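Local coordinates for uncharacterized protein (PDB 6PTM), which probably acts as an exo-carrageenase of glycoside hydrolase family 42, cleaving carrageenan chains from their ends, at residues A[558-570]-A[590-604]. Residues are numbered along the deposited sequence; the frame is centred on the assembly and turned at random.
Sequences QRQRKPLRIFYTK and LNFSGLPIGFATEGI. With EDO (1,2-ethanediol), chain C.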
# COMPACT_ATOMS: atom_id res chain seq x y z
N GLN A 558 12.39 2.89 7.82
CA GLN A 558 10.90 3.00 7.94
C GLN A 558 10.58 3.95 9.11
O GLN A 558 9.61 4.72 9.04
CB GLN A 558 10.21 1.66 8.22
CG GLN A 558 10.17 0.67 7.05
CD GLN A 558 9.31 -0.53 7.40
OE1 GLN A 558 8.75 -0.61 8.52
NE2 GLN A 558 9.16 -1.44 6.43
N ARG A 559 11.35 3.85 10.19
CA ARG A 559 11.04 4.54 11.47
C ARG A 559 11.66 5.93 11.49
O ARG A 559 11.35 6.69 12.42
CB ARG A 559 11.58 3.77 12.67
CG ARG A 559 10.89 2.44 12.90
CD ARG A 559 11.69 1.55 13.81
NE ARG A 559 10.98 0.32 14.16
CZ ARG A 559 11.57 -0.71 14.77
NH1 ARG A 559 12.86 -0.66 15.07
NH2 ARG A 559 10.86 -1.78 15.11
N GLN A 560 12.53 6.26 10.54
CA GLN A 560 13.26 7.55 10.61
C GLN A 560 12.27 8.71 10.79
O GLN A 560 11.25 8.76 10.07
CB GLN A 560 14.14 7.78 9.39
CG GLN A 560 15.07 8.98 9.53
CD GLN A 560 16.07 9.03 8.40
OE1 GLN A 560 15.73 8.95 7.22
NE2 GLN A 560 17.34 9.08 8.77
N ARG A 561 12.63 9.64 11.66
CA ARG A 561 11.97 10.94 11.86
C ARG A 561 11.56 11.53 10.51
O ARG A 561 12.42 11.60 9.59
CB ARG A 561 12.91 11.88 12.61
CG ARG A 561 12.37 13.28 12.88
CD ARG A 561 13.40 14.14 13.57
NE ARG A 561 12.99 15.50 13.89
CZ ARG A 561 12.32 15.86 14.98
NH1 ARG A 561 11.84 14.96 15.82
NH2 ARG A 561 12.10 17.15 15.22
N LYS A 562 10.27 11.87 10.39
CA LYS A 562 9.66 12.63 9.27
C LYS A 562 9.61 14.11 9.69
O LYS A 562 8.63 14.55 10.31
CB LYS A 562 8.27 12.06 8.97
CG LYS A 562 8.20 10.58 8.62
CD LYS A 562 6.77 10.18 8.28
CE LYS A 562 6.46 8.69 8.26
NZ LYS A 562 7.33 7.92 7.35
N PRO A 563 10.67 14.91 9.45
CA PRO A 563 10.76 16.22 10.11
C PRO A 563 9.90 17.33 9.49
O PRO A 563 9.85 18.43 10.02
CB PRO A 563 12.24 16.55 9.94
CG PRO A 563 12.60 15.91 8.61
CD PRO A 563 11.88 14.58 8.68
N LEU A 564 9.34 17.07 8.33
CA LEU A 564 8.42 18.02 7.67
C LEU A 564 7.10 17.28 7.50
O LEU A 564 7.09 16.13 6.93
CB LEU A 564 9.01 18.48 6.34
CG LEU A 564 10.31 19.29 6.45
CD1 LEU A 564 10.91 19.49 5.07
CD2 LEU A 564 10.06 20.63 7.12
N ARG A 565 6.04 17.91 8.01
CA ARG A 565 4.66 17.36 7.90
C ARG A 565 3.81 18.28 7.04
O ARG A 565 3.66 19.47 7.39
CB ARG A 565 4.06 17.17 9.29
CG ARG A 565 4.85 16.24 10.17
CD ARG A 565 5.21 14.91 9.50
NE ARG A 565 5.81 14.06 10.52
CZ ARG A 565 5.13 13.23 11.30
NH1 ARG A 565 3.82 13.04 11.18
NH2 ARG A 565 5.80 12.48 12.16
N ILE A 566 3.24 17.74 5.98
CA ILE A 566 2.30 18.49 5.11
C ILE A 566 0.95 18.42 5.78
O ILE A 566 0.48 17.29 5.97
CB ILE A 566 2.29 17.89 3.71
CG1 ILE A 566 3.65 18.06 3.05
CG2 ILE A 566 1.19 18.46 2.84
CD1 ILE A 566 3.77 17.26 1.81
N PHE A 567 0.31 19.56 6.05
CA PHE A 567 -1.04 19.59 6.66
C PHE A 567 -2.10 19.06 5.69
O PHE A 567 -2.14 19.47 4.52
CB PHE A 567 -1.44 20.97 7.15
CG PHE A 567 -2.58 20.88 8.13
CD1 PHE A 567 -3.88 21.12 7.73
CD2 PHE A 567 -2.34 20.44 9.42
CE1 PHE A 567 -4.91 20.99 8.64
CE2 PHE A 567 -3.39 20.25 10.31
CZ PHE A 567 -4.67 20.56 9.93
N TYR A 568 -2.92 18.12 6.17
CA TYR A 568 -4.03 17.50 5.40
C TYR A 568 -5.32 17.71 6.20
O TYR A 568 -5.37 17.48 7.43
CB TYR A 568 -3.80 16.01 5.10
CG TYR A 568 -4.99 15.37 4.44
CD1 TYR A 568 -5.20 15.53 3.09
CD2 TYR A 568 -5.95 14.68 5.16
CE1 TYR A 568 -6.34 15.03 2.47
CE2 TYR A 568 -7.08 14.14 4.54
CZ TYR A 568 -7.29 14.34 3.20
OH TYR A 568 -8.37 13.82 2.53
N THR A 569 -6.37 18.13 5.53
CA THR A 569 -7.73 18.18 6.16
C THR A 569 -8.79 17.79 5.14
O THR A 569 -8.75 18.29 4.01
CB THR A 569 -8.06 19.53 6.77
OG1 THR A 569 -9.39 19.41 7.31
CG2 THR A 569 -7.91 20.69 5.80
N LYS A 570 -9.73 16.96 5.58
CA LYS A 570 -10.94 16.56 4.83
C LYS A 570 -11.78 17.80 4.49
O LYS A 570 -12.52 17.71 3.53
CB LYS A 570 -11.77 15.59 5.67
CG LYS A 570 -11.13 14.20 5.81
CD LYS A 570 -11.89 13.24 6.74
CE LYS A 570 -11.64 13.59 8.19
NZ LYS A 570 -12.45 12.78 9.14
N LEU A 590 9.14 18.37 -1.87
CA LEU A 590 9.95 18.17 -0.64
C LEU A 590 10.65 16.81 -0.63
O LEU A 590 11.56 16.66 0.14
CB LEU A 590 9.05 18.31 0.59
CG LEU A 590 8.39 19.67 0.84
CD1 LEU A 590 7.55 19.60 2.11
CD2 LEU A 590 9.41 20.80 0.92
N ASN A 591 10.23 15.84 -1.44
CA ASN A 591 10.53 14.40 -1.23
C ASN A 591 11.90 13.95 -1.78
O ASN A 591 12.27 12.76 -1.54
CB ASN A 591 9.51 13.49 -1.89
CG ASN A 591 9.66 12.07 -1.40
OD1 ASN A 591 9.71 11.86 -0.19
ND2 ASN A 591 9.78 11.13 -2.31
N PHE A 592 12.66 14.82 -2.44
CA PHE A 592 13.95 14.41 -3.05
C PHE A 592 15.09 15.20 -2.41
O PHE A 592 16.06 15.47 -3.11
CB PHE A 592 13.88 14.55 -4.58
CG PHE A 592 12.78 13.73 -5.18
CD1 PHE A 592 11.49 14.23 -5.26
CD2 PHE A 592 13.01 12.42 -5.57
CE1 PHE A 592 10.47 13.46 -5.76
CE2 PHE A 592 11.98 11.66 -6.08
CZ PHE A 592 10.70 12.17 -6.15
N SER A 593 15.02 15.45 -1.11
CA SER A 593 16.05 16.23 -0.36
C SER A 593 16.70 15.36 0.73
O SER A 593 17.31 15.95 1.63
CB SER A 593 15.46 17.49 0.24
OG SER A 593 14.91 18.31 -0.77
N GLY A 594 16.51 14.03 0.72
CA GLY A 594 17.12 13.12 1.69
C GLY A 594 16.32 12.93 2.98
O GLY A 594 16.81 12.22 3.88
N LEU A 595 15.16 13.56 3.09
CA LEU A 595 14.31 13.55 4.32
C LEU A 595 13.03 12.78 4.05
O LEU A 595 12.39 12.95 3.02
CB LEU A 595 13.94 14.99 4.67
CG LEU A 595 15.10 15.90 5.07
CD1 LEU A 595 14.56 17.30 5.29
CD2 LEU A 595 15.81 15.36 6.31
N PRO A 596 12.60 11.92 5.00
CA PRO A 596 11.26 11.35 4.94
C PRO A 596 10.28 12.50 5.08
O PRO A 596 10.41 13.25 6.04
CB PRO A 596 11.22 10.36 6.12
CG PRO A 596 12.66 10.17 6.52
CD PRO A 596 13.36 11.46 6.16
N ILE A 597 9.30 12.59 4.18
CA ILE A 597 8.24 13.63 4.23
C ILE A 597 6.95 12.98 4.75
O ILE A 597 6.56 11.95 4.21
CB ILE A 597 8.04 14.29 2.85
CG1 ILE A 597 9.36 14.86 2.33
CG2 ILE A 597 6.95 15.34 2.92
CD1 ILE A 597 10.02 15.84 3.26
N GLY A 598 6.33 13.58 5.78
CA GLY A 598 5.09 13.03 6.34
C GLY A 598 3.98 14.01 6.31
O GLY A 598 4.09 15.04 5.58
N PHE A 599 2.91 13.67 7.05
CA PHE A 599 1.66 14.45 7.04
C PHE A 599 1.30 14.84 8.47
O PHE A 599 1.74 14.21 9.42
CB PHE A 599 0.54 13.67 6.34
CG PHE A 599 0.79 13.58 4.87
CD1 PHE A 599 0.36 14.60 4.03
CD2 PHE A 599 1.58 12.58 4.35
CE1 PHE A 599 0.65 14.57 2.68
CE2 PHE A 599 1.88 12.55 3.00
CZ PHE A 599 1.39 13.53 2.16
N ALA A 600 0.51 15.90 8.57
CA ALA A 600 -0.11 16.39 9.82
C ALA A 600 -1.60 16.53 9.56
O ALA A 600 -1.98 16.93 8.46
CB ALA A 600 0.48 17.71 10.27
N THR A 601 -2.38 16.20 10.57
CA THR A 601 -3.83 16.44 10.64
C THR A 601 -4.15 16.87 12.07
O THR A 601 -3.30 16.68 12.96
CB THR A 601 -4.62 15.15 10.35
OG1 THR A 601 -4.30 14.20 11.36
CG2 THR A 601 -4.33 14.57 8.99
N GLU A 602 -5.39 17.22 12.33
CA GLU A 602 -5.84 17.38 13.73
C GLU A 602 -5.58 16.08 14.53
O GLU A 602 -5.05 16.16 15.65
CB GLU A 602 -7.32 17.75 13.77
CG GLU A 602 -7.83 17.83 15.21
CD GLU A 602 -9.23 18.40 15.38
OE1 GLU A 602 -9.89 18.75 14.36
OE2 GLU A 602 -9.67 18.45 16.54
N GLY A 603 -5.94 14.92 13.99
CA GLY A 603 -5.83 13.64 14.71
C GLY A 603 -4.39 13.27 15.00
O GLY A 603 -4.08 12.80 16.11
N ILE A 604 -3.49 13.48 14.06
CA ILE A 604 -2.04 13.25 14.27
C ILE A 604 -1.52 14.20 15.36
O ILE A 604 -0.76 13.73 16.26
CB ILE A 604 -1.30 13.36 12.92
CG1 ILE A 604 -1.58 12.15 12.04
CG2 ILE A 604 0.19 13.56 13.10
CD1 ILE A 604 -1.19 12.32 10.57
C1 EDO C . -15.79 13.33 7.98
O1 EDO C . -15.22 12.86 9.17
C2 EDO C . -15.34 14.74 7.73
O2 EDO C . -15.92 15.69 8.59
O HOH W 1 17.45 10.40 5.73
O HOH W 2 7.88 9.64 5.13
O HOH W 3 -6.94 17.65 9.73
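Strands 564-567 and 597-600 run parallel with a crossing angle of -45°, joined by a ladder in which L564 O accepts from G598 N at 2.9 Å, I566 pairs through N with G598 O and through O with A600 N, and Y568 N reaches A600 O at 2.7 Å. The R565 side chain packs over the ladder on the face it shares with F567 and A600. Its chain bends at chi2 (-49°), laying CD over the G598–F599 peptide and turning the guanidinium back to the backbone: NH1 donates to F599 O at 3.0 Å and NE to K562 O at 2.9 Å. Both acceptor oxygens lie in the guanidinium plane, so two bonds to different segments fix its rotation. G598, without a side chain, lets the R565 and K562 methylenes pack against the strand. On the same face A600 CB fits between R565 CB and F567 CD2.

Across the sheet, I566 and F599 lie side by side, I566 CB 3.8 Å from F599 CD1, while I566 CD1 meets I597 CG2. L564 CD1 approaches I597, L595 and L590, and helix 674-687 continues this apolar layer. Before the strands, P596 CG comes within 3.4 Å of R561 O, and the Q560 side chain, whose NE2 bonds to V711 O, crosses the proline ring at about a right angle. The buried P596 O has no hydrogen-bonding partner; K562 CA (CH···O) and P563 CD contact it. A water joins K562 NZ to I597 O. At the far end T601 N-caps helix 602-607, OG1 accepting from I604 N and also bonded to E412.

With helices 570-575 and 579-590 in the connection, this is a right-handed beta-alpha-beta crossover at the edge of a five-stranded parallel sheet in the flavodoxin-like order 2-1-3-4-5, resembling the domain that mediates trimerisation in GH42 beta-galactosidases.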